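PDB 4KSI: leucine aminopeptidase A1, chloroplastic from Solanum lycopersicum, which removes N-terminal amino acids, preferably leucine, from peptides as a magnesium-dependent hexameric aminopeptidase, and also regulates wound signalling and takes part in insect defence. Local coordinates for residues 296-301 with 394-399; 387-392 with 484-489; 300-305 with 323-328; 380-385 with 469-474. All coordinates share one frame; numbering follows the deposited sequence.

The four contacts all lead to the two-magnesium active site, interaction 1 only through Lys300. Interactions 1 and 3 share Lys300 and strand 293-302, interaction 1 meeting it near Val298 and interaction 3 at its C-terminal end. Helix 388-401 joins interactions 1 and 2, whose centres are about 10 Å apart and which meet where Val298 CG1 lies 3.7 Å from Leu392 CD2. The metals bring the rest together: Glu387 OE1 of interaction 2 and Asp385 OD1 of interaction 4 each lie 3.0 Å from Asp305 OD2 of interaction 3, with a magnesium ion between the carboxylates. Interactions 2 and 4 have centres about 10 Å apart, and Phe486 CE2 packs on Asn472 CA at 3.7 Å.

Interaction 1: 296-301 with 394-399. With MG (magnesium ion), chain C.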
loop_
_atom_site.group_PDB
_atom_site.type_symbol
_atom_site.label_atom_id
_atom_site.label_comp_id
_atom_site.label_asym_id
_atom_site.label_seq_id
_atom_site.Cartn_x
_atom_site.Cartn_y
_atom_site.Cartn_z
ATOM N N ALA A 296 -22.767 34.261 15.048
ATOM C CA ALA A 296 -21.519 34.170 14.250
ATOM C C ALA A 296 -21.562 33.007 13.259
ATOM O O ALA A 296 -22.160 31.975 13.569
ATOM C CB ALA A 296 -20.308 34.054 15.157
ATOM N N LEU A 297 -21.006 33.228 12.066
ATOM C CA LEU A 297 -20.822 32.213 11.019
ATOM C C LEU A 297 -19.321 32.130 10.837
ATOM O O LEU A 297 -18.674 33.125 10.453
ATOM C CB LEU A 297 -21.501 32.661 9.687
ATOM C CG LEU A 297 -23.011 32.927 9.830
ATOM C CD1 LEU A 297 -23.594 33.432 8.502
ATOM C CD2 LEU A 297 -23.707 31.604 10.265
ATOM N N VAL A 298 -18.757 30.976 11.190
ATOM C CA VAL A 298 -17.312 30.733 11.156
ATOM C C VAL A 298 -16.995 29.718 10.049
ATOM O O VAL A 298 -17.635 28.659 9.975
ATOM C CB VAL A 298 -16.847 30.232 12.537
ATOM C CG1 VAL A 298 -15.391 29.830 12.499
ATOM C CG2 VAL A 298 -17.088 31.310 13.623
ATOM N N GLY A 299 -16.103 30.066 9.119
ATOM C CA GLY A 299 -15.824 29.177 7.983
ATOM C C GLY A 299 -14.345 28.794 7.989
ATOM O O GLY A 299 -13.486 29.654 8.218
ATOM N N LYS A 300 -14.046 27.515 7.760
ATOM C CA LYS A 300 -12.698 27.058 7.645
ATOM C C LYS A 300 -12.149 27.628 6.348
ATOM O O LYS A 300 -12.749 27.460 5.277
ATOM C CB LYS A 300 -12.674 25.526 7.576
ATOM C CG LYS A 300 -11.270 24.984 7.330
ATOM C CD LYS A 300 -11.278 23.462 7.156
ATOM C CE LYS A 300 -9.930 22.991 6.634
ATOM N NZ LYS A 300 -9.956 21.514 6.445
ATOM N N GLY A 301 -11.005 28.302 6.433
ATOM C CA GLY A 301 -10.498 29.013 5.286
ATOM C C GLY A 301 -9.077 28.598 4.909
ATOM O O GLY A 301 -8.171 29.442 4.781
ATOM N N ASP A 394 -8.982 28.774 17.164
ATOM C CA ASP A 394 -8.769 30.170 17.432
ATOM C C ASP A 394 -9.918 31.018 16.839
ATOM O O ASP A 394 -10.314 31.978 17.470
ATOM C CB ASP A 394 -7.367 30.654 16.970
ATOM C CG ASP A 394 -6.282 30.210 17.901
ATOM O OD1 ASP A 394 -6.516 30.336 19.137
ATOM O OD2 ASP A 394 -5.184 29.766 17.439
ATOM N N ALA A 395 -10.460 30.657 15.681
ATOM C CA ALA A 395 -11.637 31.375 15.144
ATOM C C ALA A 395 -12.909 31.321 16.053
ATOM O O ALA A 395 -13.615 32.318 16.252
ATOM C CB ALA A 395 -11.986 30.867 13.738
ATOM N N LEU A 396 -13.185 30.131 16.590
ATOM C CA LEU A 396 -14.276 29.924 17.529
ATOM C C LEU A 396 -14.094 30.730 18.829
ATOM O O LEU A 396 -15.069 31.371 19.319
ATOM C CB LEU A 396 -14.425 28.424 17.838
ATOM C CG LEU A 396 -15.005 27.631 16.647
ATOM C CD1 LEU A 396 -14.926 26.135 16.988
ATOM C CD2 LEU A 396 -16.465 28.044 16.339
ATOM N N ILE A 397 -12.874 30.714 19.376
ATOM C CA ILE A 397 -12.564 31.530 20.569
ATOM C C ILE A 397 -12.836 32.979 20.252
ATOM O O ILE A 397 -13.495 33.674 21.031
ATOM C CB ILE A 397 -11.088 31.332 21.078
ATOM C CG1 ILE A 397 -10.906 29.915 21.672
ATOM C CG2 ILE A 397 -10.671 32.423 22.110
ATOM C CD1 ILE A 397 -9.426 29.440 21.623
ATOM N N TYR A 398 -12.371 33.453 19.086
ATOM C CA TYR A 398 -12.576 34.872 18.733
ATOM C C TYR A 398 -14.087 35.161 18.590
ATOM O O TYR A 398 -14.598 36.223 19.042
ATOM C CB TYR A 398 -11.898 35.136 17.392
ATOM C CG TYR A 398 -11.945 36.566 16.890
ATOM C CD1 TYR A 398 -12.996 37.002 16.091
ATOM C CD2 TYR A 398 -10.906 37.475 17.198
ATOM C CE1 TYR A 398 -13.048 38.299 15.613
ATOM C CE2 TYR A 398 -10.939 38.785 16.718
ATOM C CZ TYR A 398 -12.018 39.195 15.932
ATOM O OH TYR A 398 -12.080 40.487 15.421
ATOM N N ALA A 399 -14.802 34.239 17.941
ATOM C CA ALA A 399 -16.258 34.422 17.771
ATOM C C ALA A 399 -16.974 34.528 19.155
ATOM O O ALA A 399 -17.770 35.461 19.385
ATOM C CB ALA A 399 -16.857 33.314 16.893
HETATM MG MG MG C . -7.885 20.882 5.673
HETATM O O HOH W 1 -7.661 18.501 6.343
#
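The helical bond from Ala399 N to Ala395 O, 2.8 Å long, spaces one turn apart the two methyl groups on which strand 296-301 rests. Val298 fits against this pair. Its CG1 meets Ala395 CB at 3.8 Å and its CG2 meets Ala399 CB at the same distance, so one isopropyl group spans a full turn of the helix. The torsion explains the division: with CG1 anti to the backbone N (chi1 174°), CG2 lies beside that nitrogen and faces back along the strand, toward Ala399. Ala296 adds a methyl-to-methyl contact, its CB 3.9 Å from Ala399 CB, so the Ala399 methyl is touched by two strand residues. Leu396 brings only its CD2 close, 4.3 Å from Val298 CG2, and otherwise leans on Ile407 of the next strand. The contact is entirely apolar and buried; the helix axis runs 9.2 Å from that of the strand, nearly antiparallel at 164°, consistent with the small alanines that face the strand. Leu297 faces the other side of the sheet, toward Leu522 and Trp525 of helix 519-528. Beyond the contact, the extended chain of Lys300 carries NZ to a magnesium ion at 2.3 Å. The strand thus leads from the hydrophobic core into the metal site. Helix 388-401 lies in the connection between the parallel strands 347-358 and 406-411, which flank strand 293-302. This helix-on-sheet packing, with the metal ligand near the strand's C-terminal end, is characteristic of the alpha/beta catalytic domain of M17 aminopeptidases.

Interaction 2: 387-392 with 484-489; sequences EGRLTL and ALFLKQ. With MG (magnesium ion), chain C; MG (magnesium ion), chain B; SO4 (sulfate ion), chain D.
Arg389 sets its CD over one face of the Phe486 ring, 4.1 Å from the centroid, a CH-pi contact offset toward the rim. Two bends give the arginine this course. At chi1 65° its CG stands between the backbone N and the carbonyl carbon, a crowded position, where it comes 3.6 Å from Phe486 CE1; a second bend at chi3 then turns the guanidinium toward a bound sulfate. The guanidinium and ring planes stand 52° apart, so the two groups do not stack, and the sulfate lies at the guanidinium edge. Sulfate O4 is gripped twice by the same residue, by Arg389 NE at 2.7 Å and by Arg389 N at 2.8 Å, while NH2 reaches O3 and Gly388 N holds O1. The sulfate, probably from the crystallisation liquor, may mark the anion site beside this predicted active-site arginine, where related M17 enzymes bind bicarbonate. A leucine here has no NE or NH2 to give, and the sulfate would probably be held less firmly at O3 and O4, with the backbone N left as the donor from this residue to O4. Glu387 bridges both magnesium ions, OE1 bonding one at 2.0 Å and OE2 the other at 2.1 Å. Behind the site, Leu390 CD2 comes obliquely to Phe486 CZ at 4.0 Å, and Leu487 CD2 touches Leu392 CB at 3.7 Å. The two helical segments run nearly parallel, 24° apart. Leu487 continues onto Trp497 and His499 of strand 496-501, Leu392 onto Val298 of strand 293-302, and Leu390 onto helix 263-269.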
loop_
_atom_site.group_PDB
_atom_site.type_symbol
_atom_site.label_atom_id
_atom_site.label_comp_id
_atom_site.label_asym_id
_atom_site.label_seq_id
_atom_site.Cartn_x
_atom_site.Cartn_y
_atom_site.Cartn_z
ATOM N N GLU A 387 -5.387 20.138 10.384
ATOM C CA GLU A 387 -4.941 21.512 10.681
ATOM C C GLU A 387 -6.131 22.453 10.700
ATOM O O GLU A 387 -6.098 23.505 11.326
ATOM C CB GLU A 387 -3.929 21.983 9.596
ATOM C CG GLU A 387 -4.573 22.439 8.260
ATOM C CD GLU A 387 -5.354 21.333 7.531
ATOM O OE1 GLU A 387 -4.916 20.143 7.443
ATOM O OE2 GLU A 387 -6.462 21.637 7.020
ATOM N N GLY A 388 -7.207 22.067 10.026
ATOM C CA GLY A 388 -8.375 22.945 9.952
ATOM C C GLY A 388 -8.975 23.162 11.324
ATOM O O GLY A 388 -9.367 24.309 11.685
ATOM N N ARG A 389 -9.023 22.101 12.129
ATOM C CA ARG A 389 -9.577 22.271 13.466
ATOM C C ARG A 389 -8.698 23.198 14.362
ATOM O O ARG A 389 -9.225 23.791 15.299
ATOM C CB ARG A 389 -9.791 20.905 14.136
ATOM C CG ARG A 389 -8.458 20.151 14.384
ATOM C CD ARG A 389 -8.756 18.643 14.630
ATOM N NE ARG A 389 -9.301 18.013 13.436
ATOM C CZ ARG A 389 -9.790 16.758 13.389
ATOM N NH1 ARG A 389 -9.776 15.964 14.489
ATOM N NH2 ARG A 389 -10.227 16.289 12.245
ATOM N N LEU A 390 -7.391 23.298 14.088
ATOM C CA LEU A 390 -6.484 24.187 14.841
ATOM C C LEU A 390 -6.797 25.639 14.453
ATOM O O LEU A 390 -6.852 26.482 15.322
ATOM C CB LEU A 390 -5.016 23.892 14.453
ATOM C CG LEU A 390 -4.450 22.469 14.727
ATOM C CD1 LEU A 390 -2.968 22.350 14.316
ATOM C CD2 LEU A 390 -4.601 22.146 16.218
ATOM N N THR A 391 -7.002 25.930 13.155
ATOM C CA THR A 391 -7.373 27.301 12.775
ATOM C C THR A 391 -8.764 27.635 13.328
ATOM O O THR A 391 -8.989 28.756 13.780
ATOM C CB THR A 391 -7.339 27.522 11.266
ATOM O OG1 THR A 391 -8.429 26.829 10.671
ATOM C CG2 THR A 391 -6.048 26.956 10.691
ATOM N N LEU A 392 -9.664 26.650 13.339
ATOM C CA LEU A 392 -11.012 26.852 13.874
ATOM C C LEU A 392 -11.030 27.056 15.389
ATOM O O LEU A 392 -11.853 27.785 15.881
ATOM C CB LEU A 392 -11.933 25.656 13.534
ATOM C CG LEU A 392 -12.388 25.669 12.056
ATOM C CD1 LEU A 392 -13.057 24.302 11.753
ATOM C CD2 LEU A 392 -13.306 26.847 11.697
ATOM N N ALA A 484 -15.517 17.084 15.857
ATOM C CA ALA A 484 -16.571 17.843 16.529
ATOM C C ALA A 484 -16.218 18.003 18.035
ATOM O O ALA A 484 -16.231 19.103 18.575
ATOM C CB ALA A 484 -17.927 17.102 16.344
ATOM N N LEU A 485 -15.811 16.923 18.677
ATOM C CA LEU A 485 -15.506 16.969 20.107
ATOM C C LEU A 485 -14.284 17.850 20.368
ATOM O O LEU A 485 -14.230 18.547 21.387
ATOM C CB LEU A 485 -15.237 15.543 20.677
ATOM C CG LEU A 485 -16.453 14.597 20.785
ATOM C CD1 LEU A 485 -15.944 13.199 21.122
ATOM C CD2 LEU A 485 -17.536 15.065 21.824
ATOM N N PHE A 486 -13.281 17.768 19.480
ATOM C CA PHE A 486 -12.170 18.667 19.576
ATOM C C PHE A 486 -12.619 20.122 19.495
ATOM O O PHE A 486 -12.194 20.958 20.285
ATOM C CB PHE A 486 -11.169 18.348 18.462
ATOM C CG PHE A 486 -9.949 19.231 18.464
ATOM C CD1 PHE A 486 -9.979 20.486 17.835
ATOM C CD2 PHE A 486 -8.773 18.824 19.105
ATOM C CE1 PHE A 486 -8.848 21.286 17.799
ATOM C CE2 PHE A 486 -7.626 19.667 19.105
ATOM C CZ PHE A 486 -7.656 20.870 18.442
ATOM N N LEU A 487 -13.456 20.460 18.528
ATOM C CA LEU A 487 -13.850 21.867 18.367
ATOM C C LEU A 487 -14.564 22.365 19.601
ATOM O O LEU A 487 -14.477 23.552 19.979
ATOM C CB LEU A 487 -14.765 22.038 17.136
ATOM C CG LEU A 487 -14.002 21.798 15.813
ATOM C CD1 LEU A 487 -15.001 21.870 14.641
ATOM C CD2 LEU A 487 -12.904 22.870 15.704
ATOM N N LYS A 488 -15.325 21.475 20.210
ATOM C CA LYS A 488 -16.084 21.814 21.434
ATOM C C LYS A 488 -15.200 22.340 22.577
ATOM O O LYS A 488 -15.705 23.068 23.443
ATOM C CB LYS A 488 -16.807 20.547 21.915
ATOM C CG LYS A 488 -17.769 20.777 23.059
ATOM C CD LYS A 488 -18.314 19.448 23.544
ATOM C CE LYS A 488 -19.299 19.779 24.669
ATOM N NZ LYS A 488 -19.579 18.578 25.454
ATOM N N GLN A 489 -13.912 21.926 22.620
ATOM C CA GLN A 489 -12.989 22.418 23.669
ATOM C C GLN A 489 -12.717 23.898 23.531
ATOM O O GLN A 489 -12.103 24.497 24.431
ATOM C CB GLN A 489 -11.647 21.658 23.697
ATOM C CG GLN A 489 -11.823 20.131 23.649
ATOM C CD GLN A 489 -12.831 19.583 24.681
ATOM O OE1 GLN A 489 -12.639 19.797 25.868
ATOM N NE2 GLN A 489 -13.919 18.832 24.216
HETATM MG MG MG C . -7.885 20.882 5.673
HETATM MG MG MG B . -5.869 18.788 6.318
HETATM S S SO4 D . -9.095 19.257 9.763
HETATM O O1 SO4 D . -7.946 19.590 8.876
HETATM O O2 SO4 D . -10.014 20.019 8.858
HETATM O O3 SO4 D . -9.522 17.826 9.734
HETATM O O4 SO4 D . -8.953 19.514 11.163
HETATM O O HOH W 1 -7.661 18.501 6.343
#

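Interaction 3: 300-305 with 323-328. With MG (magnesium ion), chain C; MG (magnesium ion), chain B.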
loop_
_atom_site.group_PDB
_atom_site.type_symbol
_atom_site.label_atom_id
_atom_site.label_comp_id
_atom_site.label_asym_id
_atom_site.label_seq_id
_atom_site.Cartn_x
_atom_site.Cartn_y
_atom_site.Cartn_z
ATOM N N LYS A 300 -14.046 27.515 7.760
ATOM C CA LYS A 300 -12.698 27.058 7.645
ATOM C C LYS A 300 -12.149 27.628 6.348
ATOM O O LYS A 300 -12.749 27.460 5.277
ATOM C CB LYS A 300 -12.674 25.526 7.576
ATOM C CG LYS A 300 -11.270 24.984 7.330
ATOM C CD LYS A 300 -11.278 23.462 7.156
ATOM C CE LYS A 300 -9.930 22.991 6.634
ATOM N NZ LYS A 300 -9.956 21.514 6.445
ATOM N N GLY A 301 -11.005 28.302 6.433
ATOM C CA GLY A 301 -10.498 29.013 5.286
ATOM C C GLY A 301 -9.077 28.598 4.909
ATOM O O GLY A 301 -8.171 29.442 4.781
ATOM N N LEU A 302 -8.907 27.308 4.663
ATOM C CA LEU A 302 -7.627 26.798 4.145
ATOM C C LEU A 302 -7.669 26.974 2.619
ATOM O O LEU A 302 -8.273 26.139 1.892
ATOM C CB LEU A 302 -7.424 25.311 4.564
ATOM C CG LEU A 302 -6.692 25.086 5.914
ATOM C CD1 LEU A 302 -5.198 25.405 5.789
ATOM C CD2 LEU A 302 -7.271 26.019 6.986
ATOM N N THR A 303 -6.965 27.987 2.110
ATOM C CA THR A 303 -7.016 28.259 0.705
ATOM C C THR A 303 -6.293 27.172 -0.107
ATOM O O THR A 303 -6.531 27.007 -1.344
ATOM C CB THR A 303 -6.456 29.670 0.398
ATOM O OG1 THR A 303 -5.077 29.720 0.762
ATOM C CG2 THR A 303 -7.261 30.797 1.118
ATOM N N PHE A 304 -5.393 26.464 0.567
ATOM C CA PHE A 304 -4.861 25.189 0.077
ATOM C C PHE A 304 -4.415 24.344 1.256
ATOM O O PHE A 304 -3.908 24.869 2.261
ATOM C CB PHE A 304 -3.671 25.323 -0.901
ATOM C CG PHE A 304 -3.318 24.003 -1.539
ATOM C CD1 PHE A 304 -4.174 23.431 -2.499
ATOM C CD2 PHE A 304 -2.231 23.256 -1.082
ATOM C CE1 PHE A 304 -3.912 22.148 -3.029
ATOM C CE2 PHE A 304 -1.936 22.020 -1.625
ATOM C CZ PHE A 304 -2.788 21.463 -2.594
ATOM N N ASP A 305 -4.525 23.025 1.129
ATOM C CA ASP A 305 -4.078 22.133 2.199
ATOM C C ASP A 305 -3.266 21.008 1.600
ATOM O O ASP A 305 -3.822 20.085 0.976
ATOM C CB ASP A 305 -5.276 21.551 2.952
ATOM C CG ASP A 305 -4.863 20.592 4.080
ATOM O OD1 ASP A 305 -3.686 20.598 4.522
ATOM O OD2 ASP A 305 -5.741 19.798 4.540
ATOM N N LYS A 323 -7.725 23.147 -3.134
ATOM C CA LYS A 323 -8.208 24.537 -3.198
ATOM C C LYS A 323 -9.623 24.609 -2.572
ATOM O O LYS A 323 -10.086 25.715 -2.245
ATOM C CB LYS A 323 -8.305 25.023 -4.663
ATOM C CG LYS A 323 -9.369 24.265 -5.492
ATOM C CD LYS A 323 -9.397 24.734 -6.971
ATOM C CE LYS A 323 -10.498 23.976 -7.749
ATOM N NZ LYS A 323 -10.398 24.326 -9.230
ATOM N N ASN A 324 -10.349 23.470 -2.464
ATOM C CA ASN A 324 -11.718 23.569 -1.961
ATOM C C ASN A 324 -11.783 23.422 -0.434
ATOM O O ASN A 324 -12.886 23.379 0.155
ATOM C CB ASN A 324 -12.637 22.556 -2.631
ATOM C CG ASN A 324 -12.328 21.157 -2.215
ATOM O OD1 ASN A 324 -11.572 20.943 -1.270
ATOM N ND2 ASN A 324 -12.900 20.188 -2.916
ATOM N N ASP A 325 -10.610 23.383 0.203
ATOM C CA ASP A 325 -10.571 23.363 1.662
ATOM C C ASP A 325 -10.912 24.703 2.296
ATOM O O ASP A 325 -10.854 24.854 3.525
ATOM C CB ASP A 325 -9.192 22.912 2.101
ATOM C CG ASP A 325 -9.248 21.873 3.219
ATOM O OD1 ASP A 325 -10.231 21.075 3.346
ATOM O OD2 ASP A 325 -8.263 21.864 3.994
ATOM N N MET A 326 -11.194 25.702 1.454
ATOM C CA MET A 326 -11.784 26.957 1.956
ATOM C C MET A 326 -13.311 26.973 1.624
ATOM O O MET A 326 -13.949 28.023 1.687
ATOM C CB MET A 326 -11.059 28.232 1.458
ATOM C CG MET A 326 -10.575 28.198 -0.001
ATOM S SD MET A 326 -12.017 27.977 -1.073
ATOM C CE MET A 326 -12.853 29.587 -0.927
ATOM N N GLY A 327 -13.882 25.796 1.348
ATOM C CA GLY A 327 -15.303 25.739 1.023
ATOM C C GLY A 327 -16.235 26.272 2.128
ATOM O O GLY A 327 -17.278 26.897 1.820
ATOM N N GLY A 328 -15.919 25.985 3.402
ATOM C CA GLY A 328 -16.701 26.603 4.504
ATOM C C GLY A 328 -16.609 28.129 4.521
ATOM O O GLY A 328 -17.631 28.828 4.636
HETATM MG MG MG C . -7.885 20.882 5.673
HETATM MG MG MG B . -5.869 18.788 6.318
HETATM O O HOH W 2 -13.710 24.750 4.473
HETATM O O HOH W 3 -8.552 18.834 4.097
HETATM O O HOH W 1 -7.661 18.501 6.343
#
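The backbones of Gly301 and Met326 come within 4.1 Å at their CA atoms, just where segment 323-328 passes into its helix, with Met326 at the N-cap position. One weak hydrogen bond joins the two segments, Leu302 N to Asp325 O at 3.3 Å. Two CA-H...O contacts assist, from Met326 CA to Lys300 O and from Lys323 CA to Thr303 O, each 3.5 Å. A water donates to Lys300 O and Asp325 O and accepts from Gly328 N at 2.7 Å, linking the strand to the first turn of the helix. At Gly328 a CB would press on Lys300 N, which is consistent with a glycine at this close approach. Lys300 and Asp325 converge on one magnesium ion, which Asp325 OD2 binds at 2.0 Å, while Thr412 holds Asp325 OD1; Glu387 also binds this ion. Past the corner at Thr303 the chain brings in Asp305, whose CG, anti to its backbone N (chi1 179°), carries the carboxylate to the metals; OD2 binds the second magnesium at 2.0 Å and the first at a longer 2.7 Å. Gly307 and Asn358 hold its OD1. Leu302 lies alongside Asp325, and Met326 CG packs on Thr303 CA. Strand 347-358 pairs with this chain on both sides of the corner, helices 197-221 and 229-242 pack against Met326 and Thr303, and Arg366 and Val467 of the second subunit reach Phe304 and Lys323.

Interaction 4: 380-385 with 469-474; sequences EVNNTD and DMINTG. With MG (magnesium ion), chain B; IMD (imidazole), chain M.
Glu380 N bonds Met470 O at 2.7 Å, nearly straight (171°) and in the carbonyl plane, anchoring a short parallel pairing. Beyond it, two asparagine amides take over from the backbone. Asn382 grips both polar backbone atoms of Thr473: ND2 gives to O at 2.9 Å on a lone pair, and OD1 accepts from N at 3.0 Å. In the reverse direction Asn472 clasps Asn383, ND2 giving to Asn383 O at 2.9 Å while OD1 receives a weak bond from Asn383 N. The two amide planes stand 75° apart. Replacing Asn382 with a leucine would remove both amide bonds, and the N and O of Thr473 would probably be left without these partners. Asn472 ND2 also reaches Ala386 O. Asn383 OD1 closes an Asx turn on Asp385 N at 2.8 Å, just ahead of the magnesium that Asp385 binds through O and OD1. Around these bonds, Ile471 CG2 lies 3.6 Å from Glu380 OE1, whose hydrogen bond goes to Ser465, and Val381 CG1 meets Asn472 ND2. Strand 470-471 edges a three-stranded sheet beside strand 378-380; Met470 and Asn472 rest on Phe486 of helix 479-488, Val381 on Leu390 of helix 388-401.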
loop_
_atom_site.group_PDB
_atom_site.type_symbol
_atom_site.label_atom_id
_atom_site.label_comp_id
_atom_site.label_asym_id
_atom_site.label_seq_id
_atom_site.Cartn_x
_atom_site.Cartn_y
_atom_site.Cartn_z
ATOM N N GLU A 380 -1.277 18.760 21.229
ATOM C CA GLU A 380 -0.188 18.014 20.612
ATOM C C GLU A 380 -0.687 17.700 19.188
ATOM O O GLU A 380 -1.708 17.014 19.027
ATOM C CB GLU A 380 0.078 16.701 21.362
ATOM C CG GLU A 380 1.233 15.908 20.736
ATOM C CD GLU A 380 1.536 14.585 21.473
ATOM O OE1 GLU A 380 0.707 14.078 22.339
ATOM O OE2 GLU A 380 2.641 14.011 21.181
ATOM N N VAL A 381 0.025 18.178 18.187
ATOM C CA VAL A 381 -0.387 18.027 16.803
ATOM C C VAL A 381 0.148 16.712 16.265
ATOM O O VAL A 381 1.192 16.716 15.609
ATOM C CB VAL A 381 0.050 19.241 15.923
ATOM C CG1 VAL A 381 -0.453 19.090 14.457
ATOM C CG2 VAL A 381 -0.516 20.523 16.534
ATOM N N ASN A 382 -0.568 15.593 16.541
ATOM C CA ASN A 382 -0.053 14.290 16.143
ATOM C C ASN A 382 -0.265 14.072 14.667
ATOM O O ASN A 382 0.265 13.102 14.135
ATOM C CB ASN A 382 -0.651 13.104 16.972
ATOM C CG ASN A 382 -2.155 13.029 16.897
ATOM O OD1 ASN A 382 -2.847 14.064 16.921
ATOM N ND2 ASN A 382 -2.701 11.793 16.808
ATOM N N ASN A 383 -1.032 14.948 13.986
ATOM C CA ASN A 383 -1.109 14.857 12.507
ATOM C C ASN A 383 -1.309 16.255 11.948
ATOM O O ASN A 383 -2.290 16.902 12.292
ATOM C CB ASN A 383 -2.268 13.921 12.055
ATOM C CG ASN A 383 -2.235 13.603 10.542
ATOM O OD1 ASN A 383 -2.029 14.492 9.689
ATOM N ND2 ASN A 383 -2.455 12.311 10.197
ATOM N N THR A 384 -0.388 16.750 11.141
ATOM C CA THR A 384 -0.512 18.135 10.684
ATOM C C THR A 384 -1.552 18.301 9.609
ATOM O O THR A 384 -1.809 19.419 9.177
ATOM C CB THR A 384 0.830 18.695 10.118
ATOM O OG1 THR A 384 1.199 17.954 8.942
ATOM C CG2 THR A 384 1.959 18.573 11.195
ATOM N N ASP A 385 -2.109 17.187 9.134
ATOM C CA ASP A 385 -3.165 17.247 8.149
ATOM C C ASP A 385 -4.558 17.375 8.816
ATOM O O ASP A 385 -5.604 17.416 8.143
ATOM C CB ASP A 385 -3.110 16.034 7.225
ATOM C CG ASP A 385 -4.025 16.206 5.991
ATOM O OD1 ASP A 385 -4.522 17.351 5.667
ATOM O OD2 ASP A 385 -4.257 15.217 5.321
ATOM N N ASP A 469 -2.622 19.100 26.715
ATOM C CA ASP A 469 -3.997 18.911 27.165
ATOM C C ASP A 469 -4.778 17.908 26.241
ATOM O O ASP A 469 -5.703 17.233 26.733
ATOM C CB ASP A 469 -4.741 20.216 27.170
ATOM C CG ASP A 469 -4.167 21.216 28.205
ATOM O OD1 ASP A 469 -3.587 20.813 29.229
ATOM O OD2 ASP A 469 -4.400 22.417 28.023
ATOM N N MET A 470 -4.427 17.815 24.942
ATOM C CA MET A 470 -5.151 16.905 24.054
ATOM C C MET A 470 -4.289 16.733 22.801
ATOM O O MET A 470 -3.321 17.534 22.586
ATOM C CB MET A 470 -6.520 17.540 23.661
ATOM C CG MET A 470 -6.352 18.821 22.837
ATOM S SD MET A 470 -7.818 19.873 22.754
ATOM C CE MET A 470 -7.821 20.557 24.416
ATOM N N ILE A 471 -4.648 15.757 21.959
ATOM C CA ILE A 471 -4.070 15.621 20.644
ATOM C C ILE A 471 -5.059 16.240 19.658
ATOM O O ILE A 471 -6.208 16.503 20.019
ATOM C CB ILE A 471 -3.748 14.140 20.260
ATOM C CG1 ILE A 471 -5.031 13.273 20.223
ATOM C CG2 ILE A 471 -2.634 13.560 21.179
ATOM C CD1 ILE A 471 -4.804 11.741 19.989
ATOM N N ASN A 472 -4.657 16.434 18.412
ATOM C CA ASN A 472 -5.612 16.976 17.463
ATOM C C ASN A 472 -6.302 15.895 16.631
ATOM O O ASN A 472 -7.331 16.186 15.975
ATOM C CB ASN A 472 -5.023 18.101 16.550
ATOM C CG ASN A 472 -4.053 17.575 15.485
ATOM O OD1 ASN A 472 -3.283 16.640 15.763
ATOM N ND2 ASN A 472 -4.040 18.213 14.251
ATOM N N THR A 473 -5.765 14.680 16.610
ATOM C CA THR A 473 -6.257 13.693 15.637
ATOM C C THR A 473 -6.558 12.352 16.270
ATOM O O THR A 473 -5.646 11.664 16.735
ATOM C CB THR A 473 -5.227 13.456 14.521
ATOM O OG1 THR A 473 -4.689 14.726 14.111
ATOM C CG2 THR A 473 -5.842 12.689 13.306
ATOM N N GLY A 474 -7.844 11.970 16.263
ATOM C CA GLY A 474 -8.256 10.690 16.813
ATOM C C GLY A 474 -8.114 9.528 15.797
ATOM O O GLY A 474 -7.653 9.723 14.673
HETATM MG MG MG B . -5.869 18.788 6.318
HETATM N N1 IMD M . -7.926 15.026 27.221
HETATM C C2 IMD M . -8.518 14.511 26.109
HETATM N N3 IMD M . -9.417 13.563 26.485
HETATM C C4 IMD M . -9.400 13.476 27.841
HETATM C C5 IMD M . -8.464 14.394 28.300
HETATM O O HOH W 1 -7.661 18.501 6.343
#